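Putative type VI secretion protein (Escherichia coli, PDB 6SKI) probably acts as a phospholipase effector toxin of the type VI secretion system, carried by the VgrG spike through binding to its TTR domain. Local coordinates at residues R209-D214 and P273-K278; L269-S274 and G299-L304; K278-T283 and A464-Q469. All blocks are in the same frame, centred on the assembly; numbering follows the deposited sequence.

Interaction 1 of 3, residues R209-D214 and P273-K278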
ATOM      1  N   ARG A 209       7.012   8.307 -12.257  1.00 48.67           N
ATOM      2  CA  ARG A 209       6.211   8.972 -13.275  1.00 48.67           C
ATOM      3  C   ARG A 209       6.282  10.483 -13.116  1.00 48.67           C
ATOM      4  O   ARG A 209       6.204  11.221 -14.102  1.00 48.67           O
ATOM      5  CB  ARG A 209       4.767   8.486 -13.208  1.00 48.67           C
ATOM      6  CG  ARG A 209       4.615   7.016 -13.518  1.00 48.67           C
ATOM      7  CD  ARG A 209       3.168   6.586 -13.483  1.00 48.67           C
ATOM      8  NE  ARG A 209       2.390   7.219 -14.540  1.00 48.67           N
ATOM      9  CZ  ARG A 209       1.257   6.727 -15.027  1.00 48.67           C
ATOM     10  NH1 ARG A 209       0.769   5.592 -14.553  1.00 48.67           N
ATOM     11  NH2 ARG A 209       0.614   7.370 -15.987  1.00 48.67           N
ATOM     12  N   VAL A 210       6.428  10.964 -11.882  1.00 48.16           N
ATOM     13  CA  VAL A 210       6.598  12.398 -11.689  1.00 48.16           C
ATOM     14  C   VAL A 210       8.007  12.810 -12.082  1.00 48.16           C
ATOM     15  O   VAL A 210       8.227  13.907 -12.606  1.00 48.16           O
ATOM     16  CB  VAL A 210       6.268  12.788 -10.238  1.00 48.16           C
ATOM     17  CG1 VAL A 210       6.551  14.257 -10.005  1.00 48.16           C
ATOM     18  CG2 VAL A 210       4.825  12.469  -9.926  1.00 48.16           C
ATOM     19  N   MET A 211       8.983  11.930 -11.858  1.00 50.90           N
ATOM     20  CA  MET A 211      10.354  12.249 -12.232  1.00 50.90           C
ATOM     21  C   MET A 211      10.523  12.237 -13.744  1.00 50.90           C
ATOM     22  O   MET A 211      11.223  13.089 -14.302  1.00 50.90           O
ATOM     23  CB  MET A 211      11.313  11.258 -11.577  1.00 50.90           C
ATOM     24  CG  MET A 211      12.726  11.763 -11.417  1.00 50.90           C
ATOM     25  SD  MET A 211      13.860  10.409 -11.081  1.00 50.90           S
ATOM     26  CE  MET A 211      15.421  11.279 -11.052  1.00 50.90           C
ATOM     27  N   GLU A 212       9.877  11.290 -14.416  1.00 51.66           N
ATOM     28  CA  GLU A 212       9.872  11.221 -15.869  1.00 51.66           C
ATOM     29  C   GLU A 212       8.962  12.260 -16.501  1.00 51.66           C
ATOM     30  O   GLU A 212       8.897  12.331 -17.733  1.00 51.66           O
ATOM     31  CB  GLU A 212       9.437   9.828 -16.315  1.00 51.66           C
ATOM     32  CG  GLU A 212      10.508   8.774 -16.158  1.00 51.66           C
ATOM     33  CD  GLU A 212       9.930   7.385 -16.000  1.00 51.66           C
ATOM     34  OE1 GLU A 212      10.635   6.508 -15.459  1.00 51.66           O
ATOM     35  OE2 GLU A 212       8.769   7.172 -16.408  1.00 51.66           O
ATOM     36  N   GLN A 213       8.271  13.059 -15.691  1.00 49.47           N
ATOM     37  CA  GLN A 213       7.315  14.056 -16.161  1.00 49.47           C
ATOM     38  C   GLN A 213       6.305  13.423 -17.115  1.00 49.47           C
ATOM     39  O   GLN A 213       6.183  13.790 -18.283  1.00 49.47           O
ATOM     40  CB  GLN A 213       8.034  15.244 -16.797  1.00 49.47           C
ATOM     41  CG  GLN A 213       8.873  16.014 -15.800  1.00 49.47           C
ATOM     42  CD  GLN A 213       8.027  16.882 -14.895  1.00 49.47           C
ATOM     43  OE1 GLN A 213       8.211  16.899 -13.679  1.00 49.47           O
ATOM     44  NE2 GLN A 213       7.092  17.610 -15.484  1.00 49.47           N
ATOM     45  N   ASP A 214       5.592  12.440 -16.583  1.00 50.66           N
ATOM     46  CA  ASP A 214       4.599  11.717 -17.361  1.00 50.66           C
ATOM     47  C   ASP A 214       3.527  12.681 -17.857  1.00 50.66           C
ATOM     48  O   ASP A 214       3.011  13.485 -17.069  1.00 50.66           O
ATOM     49  CB  ASP A 214       3.971  10.616 -16.511  1.00 50.66           C
ATOM     50  CG  ASP A 214       3.343   9.522 -17.345  1.00 50.66           C
ATOM     51  OD1 ASP A 214       2.210   9.713 -17.828  1.00 50.66           O
ATOM     52  OD2 ASP A 214       3.983   8.465 -17.513  1.00 50.66           O
ATOM     53  N   PRO A 273      18.503  10.091  -7.201  1.00 51.32           N
ATOM     54  CA  PRO A 273      18.621  11.200  -6.237  1.00 51.32           C
ATOM     55  C   PRO A 273      17.709  12.385  -6.502  1.00 51.32           C
ATOM     56  O   PRO A 273      17.651  13.288  -5.660  1.00 51.32           O
ATOM     57  CB  PRO A 273      20.095  11.602  -6.355  1.00 51.32           C
ATOM     58  CG  PRO A 273      20.764  10.346  -6.769  1.00 51.32           C
ATOM     59  CD  PRO A 273      19.820   9.742  -7.761  1.00 51.32           C
ATOM     60  N   SER A 274      17.000  12.421  -7.626  1.00 51.38           N
ATOM     61  CA  SER A 274      16.078  13.510  -7.919  1.00 51.38           C
ATOM     62  C   SER A 274      14.629  13.045  -7.956  1.00 51.38           C
ATOM     63  O   SER A 274      13.765  13.785  -8.441  1.00 51.38           O
ATOM     64  CB  SER A 274      16.450  14.179  -9.244  1.00 51.38           C
ATOM     65  OG  SER A 274      15.296  14.642  -9.920  1.00 51.38           O
ATOM     66  N   VAL A 275      14.342  11.840  -7.460  1.00 48.54           N
ATOM     67  CA  VAL A 275      12.973  11.343  -7.473  1.00 48.54           C
ATOM     68  C   VAL A 275      12.109  12.129  -6.500  1.00 48.54           C
ATOM     69  O   VAL A 275      10.894  12.243  -6.690  1.00 48.54           O
ATOM     70  CB  VAL A 275      12.952   9.833  -7.169  1.00 48.54           C
ATOM     71  CG1 VAL A 275      13.207   9.571  -5.696  1.00 48.54           C
ATOM     72  CG2 VAL A 275      11.641   9.222  -7.609  1.00 48.54           C
ATOM     73  N   ALA A 276      12.715  12.690  -5.458  1.00 45.54           N
ATOM     74  CA  ALA A 276      12.005  13.457  -4.446  1.00 45.54           C
ATOM     75  C   ALA A 276      13.033  14.239  -3.649  1.00 45.54           C
ATOM     76  O   ALA A 276      14.232  13.964  -3.708  1.00 45.54           O
ATOM     77  CB  ALA A 276      11.174  12.557  -3.531  1.00 45.54           C
ATOM     78  N   LYS A 277      12.548  15.225  -2.900  1.00 45.18           N
ATOM     79  CA  LYS A 277      13.454  16.020  -2.082  1.00 45.18           C
ATOM     80  C   LYS A 277      13.849  15.270  -0.818  1.00 45.18           C
ATOM     81  O   LYS A 277      15.016  15.290  -0.416  1.00 45.18           O
ATOM     82  CB  LYS A 277      12.817  17.370  -1.756  1.00 45.18           C
ATOM     83  CG  LYS A 277      12.383  18.126  -3.000  1.00 45.18           C
ATOM     84  CD  LYS A 277      12.055  19.577  -2.710  1.00 45.18           C
ATOM     85  CE  LYS A 277      10.564  19.783  -2.515  1.00 45.18           C
ATOM     86  NZ  LYS A 277       9.831  19.868  -3.809  1.00 45.18           N
ATOM     87  N   LYS A 278      12.895  14.593  -0.188  1.00 42.19           N
ATOM     88  CA  LYS A 278      13.162  13.731   0.953  1.00 42.19           C
ATOM     89  C   LYS A 278      12.429  12.414   0.758  1.00 42.19           C
ATOM     90  O   LYS A 278      11.263  12.398   0.358  1.00 42.19           O
ATOM     91  CB  LYS A 278      12.721  14.381   2.266  1.00 42.19           C
ATOM     92  CG  LYS A 278      13.397  15.705   2.571  1.00 42.19           C
ATOM     93  CD  LYS A 278      14.881  15.530   2.797  1.00 42.19           C
ATOM     94  CE  LYS A 278      15.438  16.646   3.656  1.00 42.19           C
ATOM     95  NZ  LYS A 278      14.501  17.005   4.752  1.00 42.19           N
TER
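Met211, the last helical residue of 209-214, lays its thioether over the loop backbone at Ser274 and Val275; the CA atoms of Met211 and Val275, the nearest across the segments, are 5.5 Å apart. The side chain leaves with CG anti to the backbone N (chi1 -157°) and stays extended beyond, which carries sulfur and methyl out across the loop instead of back along the helix. Met211 SD lies 3.8 Å from Val275 CA and 4.1 Å from Val275 CB, so the sulfur rests on the root of the valine side chain. The terminal methyl reaches further, with Met211 CE 3.6 Å from Ser274 OG and flanked by the serine CB. No hydrogen bond joins the segments; the contact is dispersion. A long, unbranched and polarisable methionine suits this place, since it can follow the uneven surface of a loop that offers both a hydroxyl and a peptide. Arg272, just ahead in the chain, also packs on Met211.

Behind the methionine the helix ends at once. Gln213 has positive phi, and Asp214 N bonds to Arg209 O at 2.8 Å while Gln213 N makes a weak bond to Val210 O. Asp214 then caps the next helix through its OD1, bonded to Ala216 N. Arg209 NH2 makes a salt bridge with Asp214 OD1 at 3.4 Å, its hydrogen bond weak, and Arg209 NH1 pairs with Asp162, so the arginine ties both the helix end and the next helix start to a neighbouring helix. This is a Schellman motif followed directly by an N-cap, closing helix 198-211 within the strand 184-195 to strand 237-243 beta-alpha-beta crossover of an alpha/beta-hydrolase-type fold.

Interaction 2 of 3, residues L269-S274 and G299-L304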
ATOM      1  N   LEU A 269      10.732   1.064  -9.665  1.00 49.21           N
ATOM      2  CA  LEU A 269      10.894   1.073  -8.219  1.00 49.21           C
ATOM      3  C   LEU A 269      12.233   1.645  -7.788  1.00 49.21           C
ATOM      4  O   LEU A 269      12.516   1.687  -6.587  1.00 49.21           O
ATOM      5  CB  LEU A 269      10.741  -0.344  -7.661  1.00 49.21           C
ATOM      6  CG  LEU A 269       9.332  -0.926  -7.659  1.00 49.21           C
ATOM      7  CD1 LEU A 269       9.213  -1.988  -6.595  1.00 49.21           C
ATOM      8  CD2 LEU A 269       8.306   0.162  -7.462  1.00 49.21           C
ATOM      9  N   GLU A 270      13.059   2.092  -8.725  1.00 53.96           N
ATOM     10  CA  GLU A 270      14.374   2.624  -8.409  1.00 53.96           C
ATOM     11  C   GLU A 270      14.238   4.120  -8.181  1.00 53.96           C
ATOM     12  O   GLU A 270      13.618   4.820  -8.987  1.00 53.96           O
ATOM     13  CB  GLU A 270      15.371   2.335  -9.532  1.00 53.96           C
ATOM     14  CG  GLU A 270      16.831   2.377  -9.097  1.00 53.96           C
ATOM     15  CD  GLU A 270      17.603   3.521  -9.719  1.00 53.96           C
ATOM     16  OE1 GLU A 270      17.408   3.789 -10.923  1.00 53.96           O
ATOM     17  OE2 GLU A 270      18.415   4.145  -9.004  1.00 53.96           O
ATOM     18  N   LEU A 271      14.809   4.602  -7.085  1.00 50.37           N
ATOM     19  CA  LEU A 271      14.627   5.983  -6.648  1.00 50.37           C
ATOM     20  C   LEU A 271      15.956   6.706  -6.812  1.00 50.37           C
ATOM     21  O   LEU A 271      16.847   6.588  -5.967  1.00 50.37           O
ATOM     22  CB  LEU A 271      14.135   6.033  -5.208  1.00 50.37           C
ATOM     23  CG  LEU A 271      12.859   5.241  -4.919  1.00 50.37           C
ATOM     24  CD1 LEU A 271      12.536   5.270  -3.441  1.00 50.37           C
ATOM     25  CD2 LEU A 271      11.702   5.774  -5.736  1.00 50.37           C
ATOM     26  N   ARG A 272      16.082   7.459  -7.896  1.00 52.80           N
ATOM     27  CA  ARG A 272      17.303   8.187  -8.186  1.00 52.80           C
ATOM     28  C   ARG A 272      17.325   9.483  -7.384  1.00 52.80           C
ATOM     29  O   ARG A 272      16.288   9.951  -6.915  1.00 52.80           O
ATOM     30  CB  ARG A 272      17.396   8.420  -9.692  1.00 52.80           C
ATOM     31  CG  ARG A 272      17.596   7.125 -10.468  1.00 52.80           C
ATOM     32  CD  ARG A 272      17.504   7.317 -11.970  1.00 52.80           C
ATOM     33  NE  ARG A 272      16.223   7.872 -12.390  1.00 52.80           N
ATOM     34  CZ  ARG A 272      16.086   8.782 -13.349  1.00 52.80           C
ATOM     35  NH1 ARG A 272      17.155   9.238 -13.986  1.00 52.80           N
ATOM     36  NH2 ARG A 272      14.882   9.234 -13.672  1.00 52.80           N
ATOM     37  N   PRO A 273      18.503  10.091  -7.201  1.00 51.32           N
ATOM     38  CA  PRO A 273      18.621  11.200  -6.237  1.00 51.32           C
ATOM     39  C   PRO A 273      17.709  12.385  -6.502  1.00 51.32           C
ATOM     40  O   PRO A 273      17.651  13.288  -5.660  1.00 51.32           O
ATOM     41  CB  PRO A 273      20.095  11.602  -6.355  1.00 51.32           C
ATOM     42  CG  PRO A 273      20.764  10.346  -6.769  1.00 51.32           C
ATOM     43  CD  PRO A 273      19.820   9.742  -7.761  1.00 51.32           C
ATOM     44  N   SER A 274      17.000  12.421  -7.626  1.00 51.38           N
ATOM     45  CA  SER A 274      16.078  13.510  -7.919  1.00 51.38           C
ATOM     46  C   SER A 274      14.629  13.045  -7.956  1.00 51.38           C
ATOM     47  O   SER A 274      13.765  13.785  -8.441  1.00 51.38           O
ATOM     48  CB  SER A 274      16.450  14.179  -9.244  1.00 51.38           C
ATOM     49  OG  SER A 274      15.296  14.642  -9.920  1.00 51.38           O
ATOM     50  N   GLY A 299      21.065   2.495   1.536  1.00 55.03           N
ATOM     51  CA  GLY A 299      22.261   2.904   0.851  1.00 55.03           C
ATOM     52  C   GLY A 299      22.058   4.090  -0.068  1.00 55.03           C
ATOM     53  O   GLY A 299      22.969   4.911  -0.217  1.00 55.03           O
ATOM     54  N   MET A 300      20.880   4.202  -0.676  1.00 54.91           N
ATOM     55  CA  MET A 300      20.549   5.313  -1.555  1.00 54.91           C
ATOM     56  C   MET A 300      19.731   6.385  -0.847  1.00 54.91           C
ATOM     57  O   MET A 300      20.006   7.577  -1.001  1.00 54.91           O
ATOM     58  CB  MET A 300      19.794   4.797  -2.784  1.00 54.91           C
ATOM     59  CG  MET A 300      20.365   3.513  -3.358  1.00 54.91           C
ATOM     60  SD  MET A 300      21.961   3.753  -4.162  1.00 54.91           S
ATOM     61  CE  MET A 300      22.686   2.126  -3.969  1.00 54.91           C
ATOM     62  N   TRP A 301      18.733   5.985  -0.075  1.00 47.94           N
ATOM     63  CA  TRP A 301      17.861   6.892   0.659  1.00 47.94           C
ATOM     64  C   TRP A 301      17.772   6.447   2.105  1.00 47.94           C
ATOM     65  O   TRP A 301      18.104   5.304   2.437  1.00 47.94           O
ATOM     66  CB  TRP A 301      16.465   6.919   0.019  1.00 47.94           C
ATOM     67  CG  TRP A 301      16.435   7.595  -1.304  1.00 47.94           C
ATOM     68  CD1 TRP A 301      16.414   6.996  -2.524  1.00 47.94           C
ATOM     69  CD2 TRP A 301      16.428   9.004  -1.546  1.00 47.94           C
ATOM     70  NE1 TRP A 301      16.390   7.944  -3.515  1.00 47.94           N
ATOM     71  CE2 TRP A 301      16.401   9.186  -2.939  1.00 47.94           C
ATOM     72  CE3 TRP A 301      16.443  10.129  -0.720  1.00 47.94           C
ATOM     73  CZ2 TRP A 301      16.381  10.445  -3.524  1.00 47.94           C
ATOM     74  CZ3 TRP A 301      16.425  11.377  -1.301  1.00 47.94           C
ATOM     75  CH2 TRP A 301      16.396  11.526  -2.689  1.00 47.94           C
ATOM     76  N   PRO A 302      17.342   7.332   3.004  1.00 46.79           N
ATOM     77  CA  PRO A 302      17.211   6.950   4.414  1.00 46.79           C
ATOM     78  C   PRO A 302      16.184   5.846   4.608  1.00 46.79           C
ATOM     79  O   PRO A 302      15.040   5.946   4.163  1.00 46.79           O
ATOM     80  CB  PRO A 302      16.776   8.258   5.082  1.00 46.79           C
ATOM     81  CG  PRO A 302      17.430   9.283   4.230  1.00 46.79           C
ATOM     82  CD  PRO A 302      17.130   8.781   2.848  1.00 46.79           C
ATOM     83  N   GLU A 303      16.608   4.783   5.284  1.00 48.42           N
ATOM     84  CA  GLU A 303      15.769   3.617   5.520  1.00 48.42           C
ATOM     85  C   GLU A 303      15.920   3.202   6.971  1.00 48.42           C
ATOM     86  O   GLU A 303      17.042   3.003   7.445  1.00 48.42           O
ATOM     87  CB  GLU A 303      16.152   2.459   4.600  1.00 48.42           C
ATOM     88  CG  GLU A 303      15.413   1.178   4.908  1.00 48.42           C
ATOM     89  CD  GLU A 303      15.357   0.241   3.728  1.00 48.42           C
ATOM     90  OE1 GLU A 303      15.044   0.706   2.619  1.00 48.42           O
ATOM     91  OE2 GLU A 303      15.626  -0.964   3.908  1.00 48.42           O
ATOM     92  N   LEU A 304      14.802   3.073   7.673  1.00 45.80           N
ATOM     93  CA  LEU A 304      14.796   2.639   9.061  1.00 45.80           C
ATOM     94  C   LEU A 304      14.221   1.236   9.150  1.00 45.80           C
ATOM     95  O   LEU A 304      13.074   1.005   8.765  1.00 45.80           O
ATOM     96  CB  LEU A 304      13.982   3.594   9.932  1.00 45.80           C
ATOM     97  CG  LEU A 304      13.926   3.239  11.414  1.00 45.80           C
ATOM     98  CD1 LEU A 304      15.297   3.321  12.033  1.00 45.80           C
ATOM     99  CD2 LEU A 304      12.967   4.159  12.128  1.00 45.80           C
TER
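Trp301 carries the contact with Leu271, Arg272 and Pro273, and the chain comes to it from Gly299, whose positive phi suits a residue without a side chain. Met300 follows, its side chain leading off from the other segment. At Trp301 CG stands anti to the carbonyl carbon (chi1 -70°), setting the indole against the 271-273 backbone edge-on. Trp301 NE1 donates to Leu271 O at 2.8 Å with an N-H...O angle of 148°; the oxygen lies near the ring plane, yet the indole nitrogen sits 60° out of the carbonyl plane, away from the lone-pair directions. Further round the edge, Trp301 CZ2 is 3.4 Å from Arg272 O. Pro273 CA comes within 3.6 Å of Trp301 CZ2, and Leu271 CB packs 3.7 Å from Trp301 CD1. Tryptophan fits because it combines an N-H donor with a broad apolar ring. After Pro302 the chain enters the strand, where Glu303 bonds to Ser296 OG and Ile297 N. Leu304 is paired through its backbone with strand 278-284 and reaches helix 452-466, whereas Leu271 fills in between Arg204 of helix 198-211 and Val279 of that strand.

Interaction 3 of 3, residues K278-T283 and A464-Q469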
ATOM      1  N   LYS A 278      12.895  14.593  -0.188  1.00 42.19           N
ATOM      2  CA  LYS A 278      13.162  13.731   0.953  1.00 42.19           C
ATOM      3  C   LYS A 278      12.429  12.414   0.758  1.00 42.19           C
ATOM      4  O   LYS A 278      11.263  12.398   0.358  1.00 42.19           O
ATOM      5  CB  LYS A 278      12.721  14.381   2.266  1.00 42.19           C
ATOM      6  CG  LYS A 278      13.397  15.705   2.571  1.00 42.19           C
ATOM      7  CD  LYS A 278      14.881  15.530   2.797  1.00 42.19           C
ATOM      8  CE  LYS A 278      15.438  16.646   3.656  1.00 42.19           C
ATOM      9  NZ  LYS A 278      14.501  17.005   4.752  1.00 42.19           N
ATOM     10  N   VAL A 279      13.120  11.311   1.026  1.00 42.90           N
ATOM     11  CA  VAL A 279      12.541   9.976   0.955  1.00 42.90           C
ATOM     12  C   VAL A 279      12.843   9.266   2.264  1.00 42.90           C
ATOM     13  O   VAL A 279      13.971   9.337   2.764  1.00 42.90           O
ATOM     14  CB  VAL A 279      13.088   9.169  -0.238  1.00 42.90           C
ATOM     15  CG1 VAL A 279      12.486   7.779  -0.265  1.00 42.90           C
ATOM     16  CG2 VAL A 279      12.815   9.891  -1.542  1.00 42.90           C
ATOM     17  N   PHE A 280      11.839   8.601   2.828  1.00 43.88           N
ATOM     18  CA  PHE A 280      12.009   7.836   4.054  1.00 43.88           C
ATOM     19  C   PHE A 280      11.246   6.529   3.943  1.00 43.88           C
ATOM     20  O   PHE A 280      10.072   6.525   3.569  1.00 43.88           O
ATOM     21  CB  PHE A 280      11.515   8.619   5.270  1.00 43.88           C
ATOM     22  CG  PHE A 280      11.789   7.941   6.578  1.00 43.88           C
ATOM     23  CD1 PHE A 280      13.081   7.797   7.041  1.00 43.88           C
ATOM     24  CD2 PHE A 280      10.753   7.438   7.341  1.00 43.88           C
ATOM     25  CE1 PHE A 280      13.330   7.175   8.239  1.00 43.88           C
ATOM     26  CE2 PHE A 280      11.002   6.820   8.541  1.00 43.88           C
ATOM     27  CZ  PHE A 280      12.292   6.686   8.988  1.00 43.88           C
ATOM     28  N   GLN A 281      11.912   5.424   4.259  1.00 44.18           N
ATOM     29  CA  GLN A 281      11.262   4.130   4.363  1.00 44.18           C
ATOM     30  C   GLN A 281      11.465   3.545   5.748  1.00 44.18           C
ATOM     31  O   GLN A 281      12.562   3.610   6.308  1.00 44.18           O
ATOM     32  CB  GLN A 281      11.781   3.132   3.334  1.00 44.18           C
ATOM     33  CG  GLN A 281      10.863   1.941   3.184  1.00 44.18           C
ATOM     34  CD  GLN A 281      11.279   1.000   2.088  1.00 44.18           C
ATOM     35  OE1 GLN A 281      12.462   0.792   1.848  1.00 44.18           O
ATOM     36  NE2 GLN A 281      10.302   0.409   1.423  1.00 44.18           N
ATOM     37  N   ILE A 282      10.401   2.974   6.292  1.00 43.52           N
ATOM     38  CA  ILE A 282      10.486   2.097   7.448  1.00 43.52           C
ATOM     39  C   ILE A 282      10.456   0.668   6.931  1.00 43.52           C
ATOM     40  O   ILE A 282       9.875   0.401   5.874  1.00 43.52           O
ATOM     41  CB  ILE A 282       9.355   2.363   8.452  1.00 43.52           C
ATOM     42  CG1 ILE A 282       9.186   3.864   8.661  1.00 43.52           C
ATOM     43  CG2 ILE A 282       9.675   1.717   9.781  1.00 43.52           C
ATOM     44  CD1 ILE A 282       8.068   4.231   9.594  1.00 43.52           C
ATOM     45  N   THR A 283      11.144  -0.230   7.618  1.00 44.76           N
ATOM     46  CA  THR A 283      11.279  -1.609   7.176  1.00 44.76           C
ATOM     47  C   THR A 283      10.953  -2.534   8.337  1.00 44.76           C
ATOM     48  O   THR A 283      11.307  -2.249   9.483  1.00 44.76           O
ATOM     49  CB  THR A 283      12.700  -1.860   6.641  1.00 44.76           C
ATOM     50  OG1 THR A 283      12.788  -1.396   5.290  1.00 44.76           O
ATOM     51  CG2 THR A 283      13.072  -3.332   6.698  1.00 44.76           C
ATOM     52  N   ALA A 464      18.263   9.508  13.275  1.00 50.35           N
ATOM     53  CA  ALA A 464      19.626   9.062  13.032  1.00 50.35           C
ATOM     54  C   ALA A 464      19.793   8.591  11.596  1.00 50.35           C
ATOM     55  O   ALA A 464      20.795   8.904  10.946  1.00 50.35           O
ATOM     56  CB  ALA A 464      20.002   7.956  14.014  1.00 50.35           C
ATOM     57  N   VAL A 465      18.820   7.842  11.075  1.00 49.29           N
ATOM     58  CA  VAL A 465      18.949   7.381   9.697  1.00 49.29           C
ATOM     59  C   VAL A 465      18.716   8.535   8.733  1.00 49.29           C
ATOM     60  O   VAL A 465      19.225   8.535   7.607  1.00 49.29           O
ATOM     61  CB  VAL A 465      18.016   6.185   9.427  1.00 49.29           C
ATOM     62  CG1 VAL A 465      18.051   5.225  10.598  1.00 49.29           C
ATOM     63  CG2 VAL A 465      16.607   6.633   9.139  1.00 49.29           C
ATOM     64  N   ARG A 466      17.946   9.541   9.158  1.00 48.25           N
ATOM     65  CA  ARG A 466      17.707  10.689   8.290  1.00 48.25           C
ATOM     66  C   ARG A 466      18.897  11.638   8.295  1.00 48.25           C
ATOM     67  O   ARG A 466      19.200  12.268   7.277  1.00 48.25           O
ATOM     68  CB  ARG A 466      16.424  11.399   8.706  1.00 48.25           C
ATOM     69  CG  ARG A 466      15.181  10.630   8.307  1.00 48.25           C
ATOM     70  CD  ARG A 466      13.935  11.480   8.376  1.00 48.25           C
ATOM     71  NE  ARG A 466      13.840  12.200   9.637  1.00 48.25           N
ATOM     72  CZ  ARG A 466      13.168  11.756  10.691  1.00 48.25           C
ATOM     73  NH1 ARG A 466      12.539  10.592  10.632  1.00 48.25           N
ATOM     74  NH2 ARG A 466      13.127  12.470  11.803  1.00 48.25           N
ATOM     75  N   LEU A 467      19.586  11.747   9.426  1.00 51.20           N
ATOM     76  CA  LEU A 467      20.808  12.529   9.527  1.00 51.20           C
ATOM     77  C   LEU A 467      22.020  11.789   8.987  1.00 51.20           C
ATOM     78  O   LEU A 467      23.140  12.291   9.112  1.00 51.20           O
ATOM     79  CB  LEU A 467      21.059  12.923  10.984  1.00 51.20           C
ATOM     80  CG  LEU A 467      20.244  14.086  11.542  1.00 51.20           C
ATOM     81  CD1 LEU A 467      20.798  14.519  12.887  1.00 51.20           C
ATOM     82  CD2 LEU A 467      20.241  15.244  10.567  1.00 51.20           C
ATOM     83  N   GLY A 468      21.825  10.610   8.403  1.00 51.61           N
ATOM     84  CA  GLY A 468      22.912   9.832   7.851  1.00 51.61           C
ATOM     85  C   GLY A 468      23.670   8.990   8.851  1.00 51.61           C
ATOM     86  O   GLY A 468      24.530   8.200   8.442  1.00 51.61           O
ATOM     87  N   GLN A 469      23.380   9.126  10.140  1.00 55.29           N
ATOM     88  CA  GLN A 469      24.118   8.420  11.177  1.00 55.29           C
ATOM     89  C   GLN A 469      23.566   7.005  11.332  1.00 55.29           C
ATOM     90  O   GLN A 469      22.773   6.522  10.519  1.00 55.29           O
ATOM     91  CB  GLN A 469      24.055   9.197  12.487  1.00 55.29           C
ATOM     92  CG  GLN A 469      24.259  10.688  12.327  1.00 55.29           C
ATOM     93  CD  GLN A 469      23.927  11.457  13.585  1.00 55.29           C
ATOM     94  OE1 GLN A 469      22.925  11.186  14.244  1.00 55.29           O
ATOM     95  NE2 GLN A 469      24.769  12.424  13.927  1.00 55.29           N
TER
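Phe280 and Arg466 bring the two segments together, their CA atoms 7.7 Å apart, where the extended strand 278-283 passes the last turn of helix 452-466. Just beyond the helix Gly468 forms a Schellman motif, its positive phi suiting glycine, and Gln469 N makes a weak bond back to Ala464 O.

Phe280 holds CG anti to its backbone nitrogen (chi1 -174°), sending the ring off the strand toward the helix. Val465 meets it at the edge: Val465 CG2 lies in the ring plane, 3.4 Å from Phe280 CE1, and the two side chains cross at about a right angle. In the alpha/beta-hydrolase-type architecture suggested by the family, helices pack on a largely parallel sheet, and here the strand gives one face to helices 452-466 and 416-431; Ala427 and Leu304 also touch the Phe280 side chain. An aromatic residue provides reach, and a beta-branched valine a compact methyl to meet it.

Arg466 approaches with its chain. Its CG sits 3.7 Å from Phe280 CD1 and its CD 4.0 Å from the same carbon, so methylenes supply the apolar contact. A bend at chi3 (-49°) then swings the guanidinium over one ring face, with its plane 72° from the phenyl plane and NH1 offset toward the rim. With Arg466 CZ 5.4 Å from the centroid of the Phe280 ring, any cation-pi attraction is weak at most. The charge is met by acids of helix 416-431, since NH2 forms salt bridges with both Glu430 and Asp426.

How the interactions relate
One side of each contact lies on the continuous run 269-283, which leads from a loop into strand 278-284. Interactions 1 and 2, with centres 11 Å apart, share Pro273 and Ser274, and Trp301 joins them: its CZ2 lies 3.9 Å from Val275 CG1. Interactions 2 and 3 are closer, about 9 Å between centres, and meet in the sheet, where Leu304 N approaches Gln281 O at 2.7 Å, a probable hydrogen bond between parallel strands. Val279 and Phe280 point to opposite faces of their strand, one toward Trp301, the other toward interaction 3. A possible Ser197-His310-Asp245 triad lies near the same elements in the chain: Ser197 directly precedes helix 198-211, and His310 follows strand 303-306.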